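Local coordinates for protein beta-lactamase (Escherichia coli, PDB 6PQ9) that probably hydrolyses beta-lactam antibiotics to substituted beta-amino acids, as a class A enzyme that confers antibiotic resistance, at residues K71-L82 with I121-S132. The protein carries 1 engineered substitution. Residues are numbered along the deposited sequence; the frame is centred on the assembly and turned at random.
Sequences KFHLALAVLDKL and ISEILKATVSRS. With SO4 (sulfate ion), chain L.
Lys71 turns CG anti to its carbonyl carbon (chi1 -79°) and bends at chi2, which carries its chain past Thr128 to Ser132. Ser132 sets OG anti to its own backbone N (chi1 -157°), where it can meet the lysine. These two residues belong to the active-site motifs of class A beta-lactamases. Lys71 ends the Ser-x-x-Lys motif, whose serine position is the engineered Gly68 here. Ser132 opens the Ser-Asp-Asn loop, with positive phi. Helices 71-82 and 121-130 pack nearly antiparallel in the helical part of the fold, their axes coming within 9.6 Å.

Away from the site the packing is apolar. Ala75 CB fits against Val129 CG2 at 3.7 Å and also touches Leu125 CD2. The other Leu125 methyl, CD1, meets Leu79 CD2 at 3.7 Å. Leu82 CD2 meets Ile121 CD1 at 4.0 Å, the two side chains running past each other in opposite directions. Phe143 of helix 134-144 touches Leu82 and Ile121.

At the active-site end, Lys71 CG lies 3.6 Å from Thr128 CG2. Thr128 OG1 instead bonds back to Ile124 O. Lys71 NZ donates to Ser132 OG and, from above the carbonyl plane, to Ser132 O at 2.8 Å. Asn134 is a further partner of NZ, and Lys236 of Ser132 OG. A sulfate, probably from the crystallisation solution, bridges the pair: Lys71 NZ donates to its O2 at 2.6 Å, and Ser132 OG to its O1 at 2.6 Å.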
loop_
_atom_site.group_PDB
_atom_site.type_symbol
_atom_site.label_atom_id
_atom_site.label_comp_id
_atom_site.label_asym_id
_atom_site.label_seq_id
_atom_site.Cartn_x
_atom_site.Cartn_y
_atom_site.Cartn_z
ATOM N N LYS A 71 1.188 2.302 4.805
ATOM C CA LYS A 71 0.045 2.792 5.574
ATOM C C LYS A 71 -1.043 1.725 5.696
ATOM O O LYS A 71 -1.816 1.731 6.661
ATOM C CB LYS A 71 -0.514 4.071 4.943
ATOM C CG LYS A 71 0.305 5.319 5.273
ATOM C CD LYS A 71 0.504 6.230 4.054
ATOM C CE LYS A 71 1.528 7.360 4.361
ATOM N NZ LYS A 71 1.583 8.436 3.311
ATOM N N PHE A 72 -1.115 0.804 4.733
ATOM C CA PHE A 72 -1.977 -0.367 4.872
ATOM C C PHE A 72 -1.548 -1.212 6.065
ATOM O O PHE A 72 -2.369 -1.562 6.923
ATOM C CB PHE A 72 -1.932 -1.189 3.577
ATOM C CG PHE A 72 -2.578 -2.543 3.681
ATOM C CD1 PHE A 72 -3.959 -2.663 3.809
ATOM C CD2 PHE A 72 -1.805 -3.703 3.643
ATOM C CE1 PHE A 72 -4.560 -3.928 3.903
ATOM C CE2 PHE A 72 -2.402 -4.966 3.727
ATOM C CZ PHE A 72 -3.774 -5.077 3.856
ATOM N N HIS A 73 -0.255 -1.548 6.125
ATOM C CA HIS A 73 0.285 -2.312 7.247
ATOM C C HIS A 73 -0.009 -1.617 8.563
ATOM O O HIS A 73 -0.419 -2.251 9.544
ATOM C CB HIS A 73 1.799 -2.485 7.090
ATOM C CG HIS A 73 2.224 -3.052 5.770
ATOM N ND1 HIS A 73 1.915 -2.460 4.565
ATOM C CD2 HIS A 73 2.969 -4.146 5.469
ATOM C CE1 HIS A 73 2.438 -3.168 3.577
ATOM N NE2 HIS A 73 3.078 -4.198 4.099
ATOM N N LEU A 74 0.239 -0.305 8.611
ATOM C CA LEU A 74 -0.045 0.464 9.814
ATOM C C LEU A 74 -1.531 0.411 10.164
ATOM O O LEU A 74 -1.893 0.284 11.343
ATOM C CB LEU A 74 0.421 1.902 9.623
ATOM C CG LEU A 74 0.090 2.917 10.722
ATOM C CD1 LEU A 74 0.739 2.520 12.053
ATOM C CD2 LEU A 74 0.556 4.289 10.270
ATOM N N ALA A 75 -2.408 0.477 9.155
ATOM C CA ALA A 75 -3.842 0.432 9.432
ATOM C C ALA A 75 -4.246 -0.900 10.069
ATOM O O ALA A 75 -5.034 -0.923 11.024
ATOM C CB ALA A 75 -4.642 0.689 8.152
ATOM N N LEU A 76 -3.707 -2.017 9.559
ATOM C CA LEU A 76 -3.873 -3.314 10.223
ATOM C C LEU A 76 -3.472 -3.244 11.693
ATOM O O LEU A 76 -4.211 -3.692 12.575
ATOM C CB LEU A 76 -3.033 -4.386 9.520
ATOM C CG LEU A 76 -3.387 -4.732 8.075
ATOM C CD1 LEU A 76 -2.432 -5.776 7.547
ATOM C CD2 LEU A 76 -4.840 -5.178 7.931
ATOM N N ALA A 77 -2.303 -2.671 11.974
ATOM C CA ALA A 77 -1.822 -2.653 13.347
ATOM C C ALA A 77 -2.739 -1.833 14.248
ATOM O O ALA A 77 -2.995 -2.227 15.395
ATOM C CB ALA A 77 -0.390 -2.125 13.399
ATOM N N VAL A 78 -3.251 -0.695 13.754
ATOM C CA VAL A 78 -4.130 0.155 14.560
ATOM C C VAL A 78 -5.442 -0.564 14.854
ATOM O O VAL A 78 -5.932 -0.585 15.992
ATOM C CB VAL A 78 -4.389 1.498 13.846
ATOM C CG1 VAL A 78 -5.500 2.313 14.577
ATOM C CG2 VAL A 78 -3.102 2.310 13.694
ATOM N N LEU A 79 -6.043 -1.155 13.816
ATOM C CA LEU A 79 -7.338 -1.797 13.998
ATOM C C LEU A 79 -7.210 -3.023 14.883
ATOM O O LEU A 79 -8.069 -3.273 15.737
ATOM C CB LEU A 79 -7.936 -2.155 12.638
ATOM C CG LEU A 79 -8.317 -0.888 11.865
ATOM C CD1 LEU A 79 -8.639 -1.174 10.394
ATOM C CD2 LEU A 79 -9.472 -0.179 12.578
ATOM N N ASP A 80 -6.122 -3.776 14.717
ATOM C CA ASP A 80 -5.875 -4.931 15.571
ATOM C C ASP A 80 -5.823 -4.525 17.037
ATOM O O ASP A 80 -6.459 -5.153 17.894
ATOM C CB ASP A 80 -4.579 -5.617 15.153
ATOM C CG ASP A 80 -4.306 -6.864 15.963
ATOM O OD1 ASP A 80 -5.046 -7.850 15.757
ATOM O OD2 ASP A 80 -3.374 -6.848 16.810
ATOM N N LYS A 81 -5.075 -3.466 17.337
ATOM C CA LYS A 81 -5.045 -2.910 18.685
ATOM C C LYS A 81 -6.438 -2.506 19.160
ATOM O O LYS A 81 -6.804 -2.781 20.304
ATOM C CB LYS A 81 -4.094 -1.722 18.710
ATOM C CG LYS A 81 -4.160 -0.833 19.934
ATOM C CD LYS A 81 -2.922 0.050 19.933
ATOM C CE LYS A 81 -2.961 1.113 20.987
ATOM N NZ LYS A 81 -3.043 0.527 22.338
ATOM N N LEU A 82 -7.236 -1.858 18.296
ATOM C CA LEU A 82 -8.602 -1.496 18.683
ATOM C C LEU A 82 -9.441 -2.733 18.967
ATOM O O LEU A 82 -10.217 -2.749 19.927
ATOM C CB LEU A 82 -9.284 -0.652 17.601
ATOM C CG LEU A 82 -8.703 0.712 17.202
ATOM C CD1 LEU A 82 -9.728 1.520 16.407
ATOM C CD2 LEU A 82 -8.187 1.499 18.400
ATOM N N ILE A 121 -10.137 8.343 15.879
ATOM C CA ILE A 121 -9.231 7.450 15.164
ATOM C C ILE A 121 -9.780 7.152 13.771
ATOM O O ILE A 121 -9.032 7.086 12.783
ATOM C CB ILE A 121 -9.000 6.185 16.005
ATOM C CG1 ILE A 121 -8.291 6.600 17.310
ATOM C CG2 ILE A 121 -8.198 5.152 15.219
ATOM C CD1 ILE A 121 -8.252 5.530 18.393
ATOM N N SER A 122 -11.105 7.024 13.669
ATOM C CA SER A 122 -11.782 6.885 12.387
ATOM C C SER A 122 -11.345 7.961 11.390
ATOM O O SER A 122 -10.940 7.652 10.260
ATOM C CB SER A 122 -13.289 6.939 12.619
ATOM O OG SER A 122 -13.998 6.532 11.468
ATOM N N GLU A 123 -11.402 9.234 11.794
ATOM C CA GLU A 123 -11.062 10.302 10.860
ATOM C C GLU A 123 -9.569 10.299 10.514
ATOM O O GLU A 123 -9.195 10.571 9.365
ATOM C CB GLU A 123 -11.484 11.665 11.413
ATOM C CG GLU A 123 -11.203 12.804 10.418
ATOM C CD GLU A 123 -11.447 14.199 10.983
ATOM O OE1 GLU A 123 -12.148 14.326 12.007
ATOM O OE2 GLU A 123 -10.949 15.175 10.380
ATOM N N ILE A 124 -8.703 9.995 11.485
ATOM C CA ILE A 124 -7.270 9.922 11.201
ATOM C C ILE A 124 -6.963 8.748 10.275
ATOM O O ILE A 124 -6.112 8.852 9.382
ATOM C CB ILE A 124 -6.464 9.827 12.510
ATOM C CG1 ILE A 124 -6.809 10.991 13.445
ATOM C CG2 ILE A 124 -4.967 9.795 12.210
ATOM C CD1 ILE A 124 -6.514 10.715 14.899
ATOM N N LEU A 125 -7.640 7.613 10.480
ATOM C CA LEU A 125 -7.432 6.446 9.630
ATOM C C LEU A 125 -7.901 6.701 8.205
ATOM O O LEU A 125 -7.257 6.270 7.244
ATOM C CB LEU A 125 -8.181 5.246 10.204
ATOM C CG LEU A 125 -7.412 4.298 11.111
ATOM C CD1 LEU A 125 -8.394 3.280 11.650
ATOM C CD2 LEU A 125 -6.286 3.645 10.328
ATOM N N LYS A 126 -9.058 7.342 8.058
ATOM C CA LYS A 126 -9.567 7.663 6.734
ATOM C C LYS A 126 -8.570 8.537 5.970
ATOM O O LYS A 126 -8.212 8.236 4.823
ATOM C CB LYS A 126 -10.934 8.336 6.876
ATOM C CG LYS A 126 -11.482 8.960 5.604
ATOM C CD LYS A 126 -11.967 7.903 4.618
ATOM C CE LYS A 126 -12.746 8.541 3.482
ATOM N NZ LYS A 126 -12.776 7.670 2.268
ATOM N N ALA A 127 -8.078 9.604 6.610
ATOM C CA ALA A 127 -7.076 10.462 5.975
ATOM C C ALA A 127 -5.823 9.679 5.587
ATOM O O ALA A 127 -5.251 9.893 4.511
ATOM C CB ALA A 127 -6.692 11.610 6.912
ATOM N N THR A 128 -5.363 8.795 6.476
ATOM C CA THR A 128 -4.106 8.095 6.250
ATOM C C THR A 128 -4.227 7.067 5.128
ATOM O O THR A 128 -3.345 6.981 4.267
ATOM C CB THR A 128 -3.659 7.430 7.548
ATOM O OG1 THR A 128 -3.578 8.422 8.581
ATOM C CG2 THR A 128 -2.310 6.735 7.372
ATOM N N VAL A 129 -5.303 6.288 5.110
ATOM C CA VAL A 129 -5.426 5.214 4.122
ATOM C C VAL A 129 -5.988 5.722 2.802
ATOM O O VAL A 129 -5.423 5.457 1.739
ATOM C CB VAL A 129 -6.282 4.056 4.671
ATOM C CG1 VAL A 129 -6.405 2.976 3.602
ATOM C CG2 VAL A 129 -5.664 3.510 5.959
ATOM N N SER A 130 -7.119 6.433 2.829
ATOM C CA SER A 130 -7.732 6.857 1.573
ATOM C C SER A 130 -7.000 8.016 0.925
ATOM O O SER A 130 -6.984 8.118 -0.305
ATOM C CB SER A 130 -9.187 7.255 1.788
ATOM O OG SER A 130 -9.958 6.116 2.100
ATOM N N ARG A 131 -6.410 8.904 1.723
ATOM C CA ARG A 131 -5.778 10.107 1.196
ATOM C C ARG A 131 -4.287 10.150 1.479
ATOM O O ARG A 131 -3.636 11.147 1.140
ATOM C CB ARG A 131 -6.457 11.372 1.764
ATOM C CG ARG A 131 -7.937 11.479 1.441
ATOM C CD ARG A 131 -8.414 12.923 1.438
ATOM N NE ARG A 131 -7.833 13.663 0.311
ATOM C CZ ARG A 131 -7.865 14.989 0.163
ATOM N NH1 ARG A 131 -8.464 15.768 1.069
ATOM N NH2 ARG A 131 -7.296 15.537 -0.910
ATOM N N SER A 132 -3.738 9.119 2.127
ATOM C CA SER A 132 -2.294 8.941 2.265
ATOM C C SER A 132 -1.644 10.034 3.115
ATOM O O SER A 132 -0.464 10.348 2.938
ATOM C CB SER A 132 -1.627 8.847 0.891
ATOM O OG SER A 132 -0.392 8.166 0.999
HETATM S S SO4 L . 2.630 8.255 -0.552
HETATM O O1 SO4 L . 1.313 7.753 -0.942
HETATM O O2 SO4 L . 2.641 8.454 0.895
HETATM O O3 SO4 L . 3.688 7.300 -0.903
HETATM O O4 SO4 L . 2.858 9.502 -1.260
#